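Aromatic-L-amino-acid decarboxylase (Catharanthus roseus, PDB 6EEW) catalyses the pyridoxal 5'-phosphate-dependent decarboxylation of L-tryptophan to tryptamine and of L-5-hydroxytryptophan to serotonin, working as a homodimer. Local coordinates at residues Ala39-Tyr42 with Thr47-Val50; Val398-Met403 with His480-Val485; Leu446-Ser451 with Gln490-Asp495. All blocks are in the same frame, centred on the assembly; numbering follows the deposited sequence.

Interaction 1 (Ala39-Tyr42 with Thr47-Val50)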
# COMPACT_ATOMS: atom_id res chain seq x y z
N ALA A 39 -7.95 -22.10 -9.60
CA ALA A 39 -9.02 -22.94 -9.10
C ALA A 39 -8.48 -24.30 -8.71
O ALA A 39 -8.88 -24.87 -7.69
CB ALA A 39 -10.13 -23.07 -10.14
N ASP A 40 -7.56 -24.85 -9.51
CA ASP A 40 -6.94 -26.12 -9.16
C ASP A 40 -6.17 -26.01 -7.85
O ASP A 40 -6.15 -26.96 -7.05
CB ASP A 40 -6.03 -26.58 -10.29
CG ASP A 40 -6.79 -26.86 -11.58
OD1 ASP A 40 -8.03 -26.68 -11.58
OD2 ASP A 40 -6.15 -27.25 -12.59
N TYR A 41 -5.53 -24.87 -7.60
CA TYR A 41 -4.81 -24.71 -6.33
C TYR A 41 -5.79 -24.66 -5.16
O TYR A 41 -5.56 -25.28 -4.12
CB TYR A 41 -3.92 -23.46 -6.34
CG TYR A 41 -3.37 -23.08 -4.97
CD1 TYR A 41 -2.25 -23.71 -4.44
CD2 TYR A 41 -3.96 -22.07 -4.22
CE1 TYR A 41 -1.75 -23.35 -3.17
CE2 TYR A 41 -3.48 -21.71 -2.96
CZ TYR A 41 -2.37 -22.36 -2.45
OH TYR A 41 -1.90 -21.98 -1.19
N TYR A 42 -6.87 -23.90 -5.30
CA TYR A 42 -7.87 -23.87 -4.24
C TYR A 42 -8.47 -25.25 -4.01
O TYR A 42 -8.81 -25.60 -2.88
CB TYR A 42 -8.98 -22.87 -4.57
CG TYR A 42 -8.61 -21.43 -4.33
CD1 TYR A 42 -7.65 -21.08 -3.39
CD2 TYR A 42 -9.24 -20.40 -5.02
CE1 TYR A 42 -7.32 -19.76 -3.16
CE2 TYR A 42 -8.91 -19.08 -4.80
CZ TYR A 42 -7.95 -18.76 -3.87
OH TYR A 42 -7.62 -17.45 -3.64
N THR A 47 -4.17 -30.70 0.26
CA THR A 47 -3.25 -31.80 0.03
C THR A 47 -1.80 -31.42 0.33
O THR A 47 -1.01 -32.30 0.69
CB THR A 47 -3.38 -32.27 -1.42
OG1 THR A 47 -4.54 -33.11 -1.55
CG2 THR A 47 -2.12 -32.99 -1.88
N TYR A 48 -1.44 -30.16 0.17
CA TYR A 48 -0.06 -29.78 0.36
C TYR A 48 0.24 -29.66 1.85
O TYR A 48 -0.66 -29.41 2.66
CB TYR A 48 0.24 -28.45 -0.32
CG TYR A 48 -0.24 -28.33 -1.76
CD1 TYR A 48 -0.35 -29.45 -2.57
CD2 TYR A 48 -0.53 -27.09 -2.31
CE1 TYR A 48 -0.79 -29.33 -3.88
CE2 TYR A 48 -0.96 -26.97 -3.61
CZ TYR A 48 -1.09 -28.09 -4.39
OH TYR A 48 -1.51 -27.97 -5.70
N PRO A 49 1.50 -29.84 2.25
CA PRO A 49 1.87 -29.50 3.63
C PRO A 49 1.59 -28.03 3.88
O PRO A 49 1.90 -27.17 3.04
CB PRO A 49 3.36 -29.82 3.70
CG PRO A 49 3.82 -29.81 2.26
CD PRO A 49 2.66 -30.28 1.45
N VAL A 50 0.97 -27.73 5.02
CA VAL A 50 0.58 -26.34 5.29
C VAL A 50 1.82 -25.46 5.39
O VAL A 50 1.97 -24.47 4.66
CB VAL A 50 -0.27 -26.26 6.57
CG1 VAL A 50 -0.75 -24.83 6.78
CG2 VAL A 50 -1.44 -27.22 6.50
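Tyr41 and Tyr48 meet rim to rim, their rings inclined at 40° with centroids 6.0 Å apart, so that neither lies over the face of the other. The nearest atoms are Tyr41 CD1 and Tyr48 CE2 at 3.6 Å, and Tyr41 CE1 stands almost as close to Tyr48 CE2, at 3.7 Å. Seen from Tyr48, the approach is at the ring edge, with Tyr41 CD1 near the ring plane. The two phenols head in roughly opposite directions, which keeps Tyr41 OH 7.5 Å from Tyr48 OH and lets the ring carbons, not the hydroxyls, make the touch. Tyr41 reaches the loop from the last turns of helix 24-44 because its CG is trans to the backbone N (chi1 168°). Tyr48 answers from the chain that leaves this helix, its ring twisted well off the usual perpendicular setting (chi2 -28°). The polar end of Tyr41 is held by Asn91, whose OD1 is hydrogen-bonded to the hydroxyl. The same amide binds Pro49 O through ND2, and Asn91 also pairs with Val50 through the backbone, so one residue ties the helix side chain to the loop. Tyr41 is buried and packs against Leu119 of the second subunit, while Asp40 forms a salt bridge with Arg28 of that subunit; this amino-terminal helix thus packs on the partner subunit, as in other group II decarboxylases, as well as on its own chain. No hydrogen bond links 39-42 to 47-50. Their contact is a small apolar edge between two aromatic carbon rims, consistent with dispersion rather than directed polar bonding as its source, while the Asn91 bonds supply the directional hold on this turn of the chain.

Interaction 2 (Val398-Met403 with His480-Val485). Unlike the reference sequence in segment 398-403: Ala401 (reference Gly).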
# COMPACT_ATOMS: atom_id res chain seq x y z
N VAL A 398 -16.92 -18.19 14.68
CA VAL A 398 -17.03 -18.15 16.15
C VAL A 398 -17.59 -19.47 16.68
O VAL A 398 -17.18 -19.95 17.74
CB VAL A 398 -17.90 -16.97 16.60
CG1 VAL A 398 -18.14 -17.06 18.11
CG2 VAL A 398 -17.27 -15.64 16.24
N ALA A 399 -18.57 -20.05 15.99
CA ALA A 399 -19.17 -21.30 16.46
C ALA A 399 -18.18 -22.45 16.39
O ALA A 399 -18.12 -23.28 17.31
CB ALA A 399 -20.43 -21.62 15.66
N MET A 400 -17.39 -22.52 15.31
CA MET A 400 -16.37 -23.57 15.24
C MET A 400 -15.33 -23.39 16.34
O MET A 400 -14.87 -24.38 16.94
CB MET A 400 -15.74 -23.60 13.85
CG MET A 400 -16.64 -24.25 12.80
SD MET A 400 -15.96 -24.33 11.12
CE MET A 400 -14.69 -25.56 11.32
N ALA A 401 -14.98 -22.14 16.67
CA ALA A 401 -14.03 -21.91 17.75
C ALA A 401 -14.62 -22.28 19.12
O ALA A 401 -13.94 -22.87 19.96
CB ALA A 401 -13.57 -20.46 17.74
N LYS A 402 -15.88 -21.90 19.37
CA LYS A 402 -16.54 -22.27 20.62
C LYS A 402 -16.59 -23.78 20.77
O LYS A 402 -16.34 -24.32 21.86
CB LYS A 402 -17.94 -21.66 20.65
CG LYS A 402 -18.64 -21.66 22.00
CD LYS A 402 -19.96 -20.91 21.89
CE LYS A 402 -20.69 -20.81 23.23
NZ LYS A 402 -21.10 -22.14 23.74
N MET A 403 -16.93 -24.47 19.69
CA MET A 403 -16.92 -25.93 19.68
C MET A 403 -15.54 -26.48 20.04
O MET A 403 -15.41 -27.41 20.84
CB MET A 403 -17.38 -26.41 18.30
CG MET A 403 -17.56 -27.89 18.11
SD MET A 403 -18.19 -28.21 16.44
CE MET A 403 -16.82 -27.65 15.43
N HIS A 480 -15.39 -30.48 9.93
CA HIS A 480 -14.58 -31.69 10.06
C HIS A 480 -13.09 -31.38 10.11
O HIS A 480 -12.33 -32.15 10.69
CB HIS A 480 -14.88 -32.66 8.92
CG HIS A 480 -14.62 -32.09 7.56
ND1 HIS A 480 -13.40 -32.22 6.93
CD2 HIS A 480 -15.42 -31.42 6.71
CE1 HIS A 480 -13.46 -31.63 5.75
NE2 HIS A 480 -14.68 -31.14 5.59
N HIS A 481 -12.66 -30.26 9.53
CA HIS A 481 -11.25 -29.89 9.65
C HIS A 481 -10.88 -29.65 11.10
O HIS A 481 -9.85 -30.12 11.58
CB HIS A 481 -10.94 -28.66 8.80
CG HIS A 481 -11.04 -28.91 7.33
ND1 HIS A 481 -11.99 -28.31 6.54
CD2 HIS A 481 -10.29 -29.68 6.51
CE1 HIS A 481 -11.83 -28.71 5.29
NE2 HIS A 481 -10.81 -29.54 5.25
N VAL A 482 -11.72 -28.89 11.82
CA VAL A 482 -11.44 -28.63 13.22
C VAL A 482 -11.49 -29.93 14.01
O VAL A 482 -10.64 -30.17 14.89
CB VAL A 482 -12.42 -27.59 13.79
CG1 VAL A 482 -12.12 -27.30 15.26
CG2 VAL A 482 -12.33 -26.32 12.98
N ARG A 483 -12.47 -30.78 13.71
CA ARG A 483 -12.55 -32.08 14.37
C ARG A 483 -11.25 -32.86 14.19
O ARG A 483 -10.72 -33.44 15.15
CB ARG A 483 -13.74 -32.88 13.84
CG ARG A 483 -15.09 -32.29 14.20
CD ARG A 483 -16.22 -33.03 13.52
NE ARG A 483 -17.51 -32.45 13.86
CZ ARG A 483 -18.08 -32.56 15.06
NH1 ARG A 483 -17.46 -33.22 16.03
NH2 ARG A 483 -19.26 -32.01 15.29
N ARG A 484 -10.73 -32.90 12.97
CA ARG A 484 -9.52 -33.67 12.71
C ARG A 484 -8.29 -33.03 13.35
O ARG A 484 -7.39 -33.75 13.81
CB ARG A 484 -9.29 -33.85 11.21
CG ARG A 484 -10.40 -34.61 10.50
CD ARG A 484 -9.91 -35.06 9.13
NE ARG A 484 -9.41 -33.95 8.33
CZ ARG A 484 -8.87 -34.08 7.12
NH1 ARG A 484 -8.78 -35.28 6.57
NH2 ARG A 484 -8.43 -33.01 6.46
N VAL A 485 -8.23 -31.70 13.40
CA VAL A 485 -7.13 -31.06 14.11
C VAL A 485 -7.15 -31.45 15.58
O VAL A 485 -6.11 -31.77 16.17
CB VAL A 485 -7.19 -29.53 13.96
CG1 VAL A 485 -6.22 -28.89 14.94
CG2 VAL A 485 -6.82 -29.12 12.55
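Met400 and Met403 face Val482 and Arg483 in a helix-to-helix packing contact between the long helix 375-409 and the carboxy-terminal helix 479-496. No hydrogen bond crosses it; side chains alone join the two. The backbones come nearest at Met400 and Val482, whose CA atoms are 7.3 Å apart, and both side chains start out toward the opposite helix, bringing Met400 CB within 5.2 Å of Val482 CB. Met400 leaves its helix with CG opposite the carbonyl carbon (chi1 -76°) and bends at its last torsion, which turns CE onto the CG2 branch of Val482, the branch that lies beside the backbone N. This methyl approach is modelled too tightly to be trusted in detail, and Met400 is deposited in two conformers; the pairing of the residues is clear, its exact distance doubtful. One turn on, Met403 SD lies over one face of the Arg483 guanidinium, 4.1 Å from Arg483 NH2, the two chains crossing at about a right angle. Arg483 also has a second conformer and touches a crystal neighbour, so this more exposed edge may be mobile. In one conformer its NH2 forms a salt bridge with Glu479 of the same helix. The side chain of Met400 is about 5 Å from a bound calcium ion and about 11 Å from that of Pro102, which binds L-tryptophan. Val482 also packs on Phe404 and Trp407 of helix 375-409, which extends the apolar seam beyond Met403. Helix 375-409 precedes strand 414-416 in the chain and helix 479-496 follows strand 465-471, so the contact joins the helices that flank the two ends of this four-stranded antiparallel sheet in sequence.

Interaction 3 (Leu446-Ser451 with Gln490-Asp495)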
# COMPACT_ATOMS: atom_id res chain seq x y z
N LEU A 446 3.54 -28.27 20.04
CA LEU A 446 3.40 -27.39 18.87
C LEU A 446 4.32 -27.82 17.74
O LEU A 446 3.91 -27.85 16.57
CB LEU A 446 3.69 -25.94 19.27
CG LEU A 446 3.61 -24.95 18.10
CD1 LEU A 446 2.21 -24.89 17.52
CD2 LEU A 446 4.13 -23.56 18.46
N ASP A 447 5.57 -28.16 18.06
CA ASP A 447 6.49 -28.54 17.01
C ASP A 447 6.02 -29.81 16.31
O ASP A 447 6.06 -29.90 15.08
CB ASP A 447 7.90 -28.70 17.57
CG ASP A 447 8.98 -28.54 16.50
OD1 ASP A 447 8.98 -29.32 15.52
OD2 ASP A 447 9.81 -27.62 16.61
N MET A 448 5.60 -30.82 17.07
CA MET A 448 5.07 -32.04 16.46
C MET A 448 3.90 -31.72 15.53
O MET A 448 3.84 -32.18 14.38
CB MET A 448 4.65 -33.03 17.54
CG MET A 448 5.78 -33.45 18.48
SD MET A 448 5.19 -34.47 19.84
CE MET A 448 4.58 -35.92 18.97
N LEU A 449 2.96 -30.91 16.03
CA LEU A 449 1.80 -30.56 15.22
C LEU A 449 2.23 -29.98 13.88
O LEU A 449 1.83 -30.47 12.82
CB LEU A 449 0.92 -29.56 15.97
CG LEU A 449 0.12 -30.13 17.14
CD1 LEU A 449 -0.41 -28.99 17.98
CD2 LEU A 449 -1.02 -31.00 16.64
N ASN A 450 3.09 -28.96 13.92
CA ASN A 450 3.47 -28.28 12.69
C ASN A 450 4.30 -29.19 11.79
O ASN A 450 4.17 -29.15 10.56
CB ASN A 450 4.21 -26.99 13.02
CG ASN A 450 3.29 -25.92 13.57
OD1 ASN A 450 2.10 -25.87 13.24
ND2 ASN A 450 3.82 -25.06 14.43
N SER A 451 5.15 -30.03 12.39
CA SER A 451 5.94 -30.97 11.61
C SER A 451 5.07 -31.96 10.86
O SER A 451 5.51 -32.52 9.85
CB SER A 451 6.90 -31.72 12.54
OG SER A 451 7.75 -30.82 13.21
N GLN A 490 -4.85 -34.57 20.11
CA GLN A 490 -4.94 -35.59 21.15
C GLN A 490 -3.99 -36.75 20.87
O GLN A 490 -3.35 -37.27 21.80
CB GLN A 490 -6.38 -36.09 21.28
CG GLN A 490 -7.28 -35.19 22.11
CD GLN A 490 -8.64 -35.79 22.37
OE1 GLN A 490 -9.33 -36.24 21.45
NE2 GLN A 490 -9.04 -35.82 23.64
N LYS A 491 -3.88 -37.17 19.61
CA LYS A 491 -2.96 -38.26 19.29
C LYS A 491 -1.52 -37.88 19.62
O LYS A 491 -0.78 -38.66 20.22
CB LYS A 491 -3.06 -38.67 17.82
CG LYS A 491 -2.08 -39.79 17.46
CD LYS A 491 -2.15 -40.22 16.00
CE LYS A 491 -1.60 -39.14 15.07
NZ LYS A 491 -1.50 -39.63 13.66
N LEU A 492 -1.11 -36.68 19.22
CA LEU A 492 0.26 -36.25 19.48
C LEU A 492 0.51 -36.06 20.97
O LEU A 492 1.63 -36.26 21.45
CB LEU A 492 0.57 -34.98 18.71
CG LEU A 492 0.52 -35.15 17.19
CD1 LEU A 492 0.89 -33.85 16.46
CD2 LEU A 492 1.42 -36.29 16.76
N THR A 493 -0.52 -35.68 21.73
CA THR A 493 -0.36 -35.58 23.17
C THR A 493 -0.19 -36.96 23.79
O THR A 493 0.66 -37.16 24.65
CB THR A 493 -1.56 -34.86 23.79
OG1 THR A 493 -1.65 -33.53 23.25
CG2 THR A 493 -1.41 -34.79 25.30
N ASP A 494 -0.97 -37.94 23.33
CA ASP A 494 -0.79 -39.31 23.80
C ASP A 494 0.62 -39.80 23.51
O ASP A 494 1.32 -40.29 24.41
CB ASP A 494 -1.82 -40.25 23.16
CG ASP A 494 -3.25 -39.93 23.58
OD1 ASP A 494 -3.43 -39.27 24.63
OD2 ASP A 494 -4.19 -40.34 22.86
N ASP A 495 1.07 -39.66 22.26
CA ASP A 495 2.43 -40.04 21.90
C ASP A 495 3.45 -39.32 22.78
O ASP A 495 4.49 -39.89 23.14
CB ASP A 495 2.71 -39.73 20.43
CG ASP A 495 2.05 -40.72 19.49
OD1 ASP A 495 1.45 -41.70 19.97
OD2 ASP A 495 2.14 -40.51 18.26
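Leu492 packs against Met448 and Leu449 where helix 479-496 passes helix 438-451, in the small carboxy-terminal domain of this fold-type I PLP enzyme, helices packed on a four-stranded antiparallel sheet. The segment axes approach to 10.0 Å, their directions 128° apart. Leu492, buried and pointing toward the other helix, has the largest share of the contact. Its CD1 reaches the backbone between the two partners, 3.8 Å from Met448 C and 3.6 Å from Leu449 N. The same methyl meets Leu449 CD2 at 3.4 Å, a tight carbon pair, while Leu492 CD2 is touched by Met448 CE at 3.9 Å. Met448 slides past Leu492 in the opposite direction, its bend at the last torsion (chi3 64°) curling CE back over the leucine. Leu449 also touches Leu468 of strand 465-471 and Leu488 and Ile489 of helix 479-496, so Leu449 links the helix pair to the sheet. Next along, Thr493 turns OG1 to Ile489 O of its own helix and touches Leu445, and Asp494 is salt-bridged to Arg413. Asp495 closes the segment at the exposed margin, its CB 4.5 Å from Met448 CE. Across on 446-451, the last turn is fastened by Ser451 OG, which donates to Asp447 O at 2.7 Å from 42° above the carbonyl plane.

Along the chain, interaction 1 closes first, on helix 24-44 and the loop that follows it. The segments of interactions 2 and 3 then alternate, 398-403, 446-451, 480-485 and 490-495. Both use helix 479-496, which meets helix 375-409 near its start and helix 438-451 near its end; their centres lie about 17 Å apart and their nearest atoms about 5 Å. Interaction 1 is about 20 Å from interaction 2 and about 23 Å from interaction 3, centre to centre, without touching either. The shared helix thus joins the long helix that precedes the four-stranded sheet to the helix inserted between its strands, whereas interaction 1 belongs to the amino-terminal helix that reaches the second subunit.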